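PDB 5GKD: AlyGC from Glaciecola chathamensis, which cleaves the polysaccharide alginate as a lyase of family PL6, probably by beta-elimination in a calcium-containing active site. Local coordinates for residues V257-G262 with S632-H637; D387-R392 with Y399-T404. All coordinates share one frame; numbering follows the deposited sequence.

Contact 1. Residues V257-G262 with S632-H637; sequences VDHTGG and STFGPH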
# COMPACT_ATOMS: atom_id res chain seq x y z
N VAL A 257 25.30 -24.01 -4.57
CA VAL A 257 24.17 -23.09 -4.70
C VAL A 257 24.62 -21.66 -4.44
O VAL A 257 25.51 -21.39 -3.62
CB VAL A 257 23.04 -23.52 -3.74
CG1 VAL A 257 21.94 -22.47 -3.67
CG2 VAL A 257 22.46 -24.86 -4.19
N ASP A 258 24.00 -20.72 -5.16
CA ASP A 258 24.39 -19.32 -5.15
C ASP A 258 24.30 -18.73 -3.75
O ASP A 258 23.33 -18.96 -3.03
CB ASP A 258 23.50 -18.50 -6.11
CG ASP A 258 24.16 -17.19 -6.57
OD1 ASP A 258 25.41 -17.18 -6.67
OD2 ASP A 258 23.46 -16.17 -6.84
N HIS A 259 25.31 -17.96 -3.37
CA HIS A 259 25.30 -17.21 -2.12
C HIS A 259 25.21 -18.09 -0.86
O HIS A 259 24.66 -17.68 0.15
CB HIS A 259 24.16 -16.18 -2.13
CG HIS A 259 24.41 -15.00 -3.01
ND1 HIS A 259 25.47 -14.14 -2.82
CD2 HIS A 259 23.74 -14.54 -4.09
CE1 HIS A 259 25.44 -13.20 -3.75
NE2 HIS A 259 24.40 -13.41 -4.53
N THR A 260 25.78 -19.30 -0.89
CA THR A 260 25.90 -20.10 0.33
C THR A 260 27.18 -19.75 1.10
O THR A 260 28.28 -19.78 0.54
CB THR A 260 25.90 -21.60 -0.02
OG1 THR A 260 26.79 -21.84 -1.12
CG2 THR A 260 24.53 -22.08 -0.39
N GLY A 261 27.05 -19.41 2.39
CA GLY A 261 28.20 -19.24 3.31
C GLY A 261 28.29 -20.42 4.29
O GLY A 261 27.51 -21.34 4.17
N GLY A 262 29.16 -20.47 5.28
CA GLY A 262 30.04 -19.45 5.72
C GLY A 262 30.06 -19.44 7.25
O GLY A 262 29.02 -19.54 7.89
N SER A 632 22.93 -6.56 4.85
CA SER A 632 22.46 -7.86 5.26
C SER A 632 21.95 -8.73 4.13
O SER A 632 21.46 -9.83 4.40
CB SER A 632 21.35 -7.70 6.30
OG SER A 632 21.81 -6.94 7.38
N THR A 633 22.03 -8.28 2.88
CA THR A 633 21.39 -8.94 1.75
C THR A 633 22.36 -9.00 0.57
O THR A 633 23.46 -8.43 0.61
CB THR A 633 20.10 -8.22 1.35
OG1 THR A 633 20.39 -6.86 1.01
CG2 THR A 633 19.10 -8.23 2.49
N PHE A 634 21.95 -9.67 -0.50
CA PHE A 634 22.80 -9.86 -1.66
C PHE A 634 22.24 -9.23 -2.93
O PHE A 634 22.99 -9.11 -3.91
CB PHE A 634 23.04 -11.36 -1.91
CG PHE A 634 23.49 -12.11 -0.69
CD1 PHE A 634 24.59 -11.69 0.03
CD2 PHE A 634 22.79 -13.22 -0.25
CE1 PHE A 634 25.02 -12.38 1.14
CE2 PHE A 634 23.21 -13.91 0.88
CZ PHE A 634 24.33 -13.49 1.57
N GLY A 635 20.97 -8.84 -2.94
CA GLY A 635 20.33 -8.33 -4.12
C GLY A 635 19.95 -6.88 -3.97
O GLY A 635 20.18 -6.28 -2.92
N PRO A 636 19.39 -6.28 -5.02
CA PRO A 636 19.11 -6.84 -6.34
C PRO A 636 20.33 -7.19 -7.21
O PRO A 636 21.38 -6.58 -7.09
CB PRO A 636 18.31 -5.72 -7.02
CG PRO A 636 17.72 -4.95 -5.90
CD PRO A 636 18.78 -4.95 -4.84
N HIS A 637 20.16 -8.20 -8.05
CA HIS A 637 21.08 -8.48 -9.15
C HIS A 637 20.36 -8.07 -10.43
O HIS A 637 19.27 -8.57 -10.70
CB HIS A 637 21.44 -9.96 -9.24
CG HIS A 637 21.89 -10.58 -7.96
ND1 HIS A 637 21.04 -10.83 -6.90
CD2 HIS A 637 23.11 -11.08 -7.59
CE1 HIS A 637 21.72 -11.42 -5.93
NE2 HIS A 637 22.97 -11.59 -6.32
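His259 and Phe634 bring the two loops nearest, their CA atoms 7.8 Å apart, with no strand pairing. A type II beta turn from Val257 to Thr260 holds His259 at its third position with positive phi and aims the imidazole at 632-637; Thr260 OG1 donates to Val257 O across the turn at 2.8 Å. His259 CG stands anti to its carbonyl carbon (chi1 -74°), which carries the imidazole over Phe634 in an offset stack, centroids 4.3 Å apart and planes at 2°. The two side chains run antiparallel past one another, with Phe634 CB over the imidazole centre, a CH-pi contact of 3.6 Å to the centroid, and His259 ND1 over the phenyl face toward its rim. His259 NE2 and His637 NE2 share a hydrogen bond of 2.9 Å in which either could be the donor; the two imidazoles meet at their edges, planes 53° apart. A second bond, from His637 ND1 to Glu605 O, fixes the rotation of that ring, and Tyr606 stacks on it. This aromatic cluster bridges a loop of the N-terminal parallel beta-helix and one of the C-terminal parallel beta-helix, the side chain of Phe634 about 10 Å from the bound calcium ion.

Contact 2. Residues D387-R392 with Y399-T404; sequences DITMQR and YPEAKT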
# COMPACT_ATOMS: atom_id res chain seq x y z
N ASP A 387 50.32 -32.87 -2.82
CA ASP A 387 49.43 -33.64 -3.67
C ASP A 387 48.34 -34.25 -2.79
O ASP A 387 48.59 -35.20 -2.05
CB ASP A 387 50.22 -34.72 -4.40
CG ASP A 387 49.41 -35.40 -5.47
OD1 ASP A 387 48.19 -35.16 -5.53
OD2 ASP A 387 49.99 -36.18 -6.25
N ILE A 388 47.13 -33.69 -2.85
CA ILE A 388 46.02 -34.12 -2.01
C ILE A 388 44.94 -34.67 -2.91
O ILE A 388 44.56 -34.02 -3.89
CB ILE A 388 45.46 -32.97 -1.16
CG1 ILE A 388 46.54 -32.33 -0.29
CG2 ILE A 388 44.30 -33.45 -0.29
CD1 ILE A 388 46.07 -31.07 0.39
N THR A 389 44.43 -35.86 -2.59
CA THR A 389 43.20 -36.31 -3.23
C THR A 389 42.19 -36.68 -2.15
O THR A 389 42.50 -37.42 -1.22
CB THR A 389 43.46 -37.46 -4.23
OG1 THR A 389 43.03 -38.70 -3.68
CG2 THR A 389 44.94 -37.56 -4.59
N MET A 390 41.01 -36.08 -2.24
CA MET A 390 39.99 -36.24 -1.21
C MET A 390 39.10 -37.42 -1.55
O MET A 390 38.81 -37.68 -2.72
CB MET A 390 39.16 -34.96 -1.11
CG MET A 390 39.98 -33.73 -0.81
SD MET A 390 40.65 -33.77 0.85
CE MET A 390 39.33 -33.04 1.76
N GLN A 391 38.68 -38.15 -0.53
CA GLN A 391 37.66 -39.16 -0.76
C GLN A 391 36.65 -39.13 0.37
O GLN A 391 36.99 -38.84 1.51
CB GLN A 391 38.26 -40.56 -0.91
CG GLN A 391 38.75 -41.17 0.34
CD GLN A 391 39.16 -42.61 0.10
OE1 GLN A 391 39.68 -43.27 1.00
NE2 GLN A 391 38.94 -43.10 -1.12
N ARG A 392 35.41 -39.42 0.03
CA ARG A 392 34.31 -39.23 0.97
C ARG A 392 34.16 -40.45 1.87
O ARG A 392 33.94 -41.56 1.38
CB ARG A 392 33.02 -38.97 0.21
CG ARG A 392 32.00 -38.20 1.04
CD ARG A 392 30.82 -37.80 0.21
NE ARG A 392 31.13 -36.82 -0.83
CZ ARG A 392 31.32 -35.53 -0.60
NH1 ARG A 392 31.27 -35.06 0.64
NH2 ARG A 392 31.57 -34.69 -1.61
N TYR A 399 37.82 -36.46 3.09
CA TYR A 399 39.09 -36.50 3.80
C TYR A 399 40.24 -36.78 2.83
O TYR A 399 40.05 -37.49 1.84
CB TYR A 399 39.09 -37.58 4.89
CG TYR A 399 38.13 -37.29 6.01
CD1 TYR A 399 36.80 -37.69 5.94
CD2 TYR A 399 38.55 -36.62 7.15
CE1 TYR A 399 35.91 -37.43 6.97
CE2 TYR A 399 37.67 -36.35 8.17
CZ TYR A 399 36.35 -36.75 8.08
OH TYR A 399 35.51 -36.47 9.12
N PRO A 400 41.42 -36.24 3.09
CA PRO A 400 42.61 -36.66 2.34
C PRO A 400 42.77 -38.18 2.39
O PRO A 400 42.54 -38.81 3.42
CB PRO A 400 43.77 -35.97 3.07
CG PRO A 400 43.14 -34.85 3.85
CD PRO A 400 41.77 -35.34 4.21
N GLU A 401 43.14 -38.76 1.25
CA GLU A 401 43.47 -40.19 1.22
C GLU A 401 44.60 -40.52 2.19
O GLU A 401 44.58 -41.56 2.83
CB GLU A 401 43.87 -40.63 -0.19
CG GLU A 401 42.79 -40.44 -1.22
CD GLU A 401 42.90 -41.36 -2.40
OE1 GLU A 401 44.03 -41.66 -2.86
OE2 GLU A 401 41.84 -41.78 -2.92
N ALA A 402 45.59 -39.64 2.28
CA ALA A 402 46.77 -39.91 3.09
C ALA A 402 46.44 -39.73 4.57
O ALA A 402 45.98 -38.67 4.98
CB ALA A 402 47.91 -38.98 2.69
N LYS A 403 46.73 -40.77 5.37
CA LYS A 403 46.53 -40.65 6.81
C LYS A 403 47.37 -39.52 7.40
O LYS A 403 46.93 -38.84 8.33
CB LYS A 403 46.87 -41.98 7.50
CG LYS A 403 46.25 -42.13 8.90
CD LYS A 403 44.82 -42.66 8.81
CE LYS A 403 44.00 -42.46 10.08
NZ LYS A 403 44.68 -42.82 11.36
N THR A 404 48.59 -39.31 6.89
CA THR A 404 49.42 -38.24 7.43
C THR A 404 48.81 -36.86 7.16
O THR A 404 49.08 -35.92 7.91
CB THR A 404 50.84 -38.29 6.87
OG1 THR A 404 50.80 -38.23 5.44
CG2 THR A 404 51.53 -39.56 7.29
O HOH W 1 45.63 -37.50 0.02
O HOH W 2 42.42 -43.15 3.16
O HOH W 3 40.56 -40.87 3.27
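Met390 and Pro400 sit opposite each other as an antiparallel non-hydrogen-bonded pair, CA atoms 4.4 Å apart, beside the hydrogen-bonded pair Gln391-Tyr399 of a short beta hairpin. Gln391 N donates to Tyr399 O at 2.8 Å, and Tyr399 N returns a bond to Gln391 O at 3.0 Å. Beyond the strands, Glu401 N donates to Thr389 O at 2.9 Å. Met390 folds back on the hairpin: with bends at chi2 (-69°) and chi3 (-88°), its sulfur comes alongside the start of the proline, SD lying 3.4 Å from Pro400 N. Ile388 CG2 meets Pro400 CB at 4.2 Å, and Leu345 of strand 339-347 touches all three of these apolar side chains. An alanine in place of Met390 would probably leave the ring edge of Pro400 without its sulfur neighbour and open a gap toward Leu345 and Val347. Thr389 OG1 lies beside the Glu401 carboxylate, 3.0 Å from Glu401 CD, at an angle too poor for a hydrogen bond. The Gln391 amide and that carboxylate are turned 67° against each other, Gln391 NE2 3.7 Å from Glu401 OE2. Near the amide, a water can donate to Pro400 O and, weakly, to Gln391 OE1, though perhaps not to both at once; elsewhere, another accepts from Ala402 N and, weakly, from Thr389 N. The Tyr399 hydroxyl bonds outside the two segments, to Ser411 O and Asn395 ND2. Backbone bonds thus set the register, apolar side chains seat the hairpin against the beta-helix, and the exposed Thr389, Gln391 and Glu401 add packing without hydrogen bonds or salt bridges between their side chains.

In the fold
The centres of contacts 1 and 2 lie 31 Å apart, their nearest atoms about 13 Å, and they share no elements. Contact 1 is buried near the middle of the chain and joins loops 370 residues apart, bringing the two beta-helices together close to the calcium site. Contact 2 is local and partly buried, 35 Å from the chain centre, where six residues separate the segments of a hairpin packed on strands 339-347 and 364-372. Their chemistry follows: between the domains, side chains do the work through stacked rings and a histidine pair, whereas the peripheral hairpin relies on backbone hydrogen bonds, an apolar underside and water at its exposed edge.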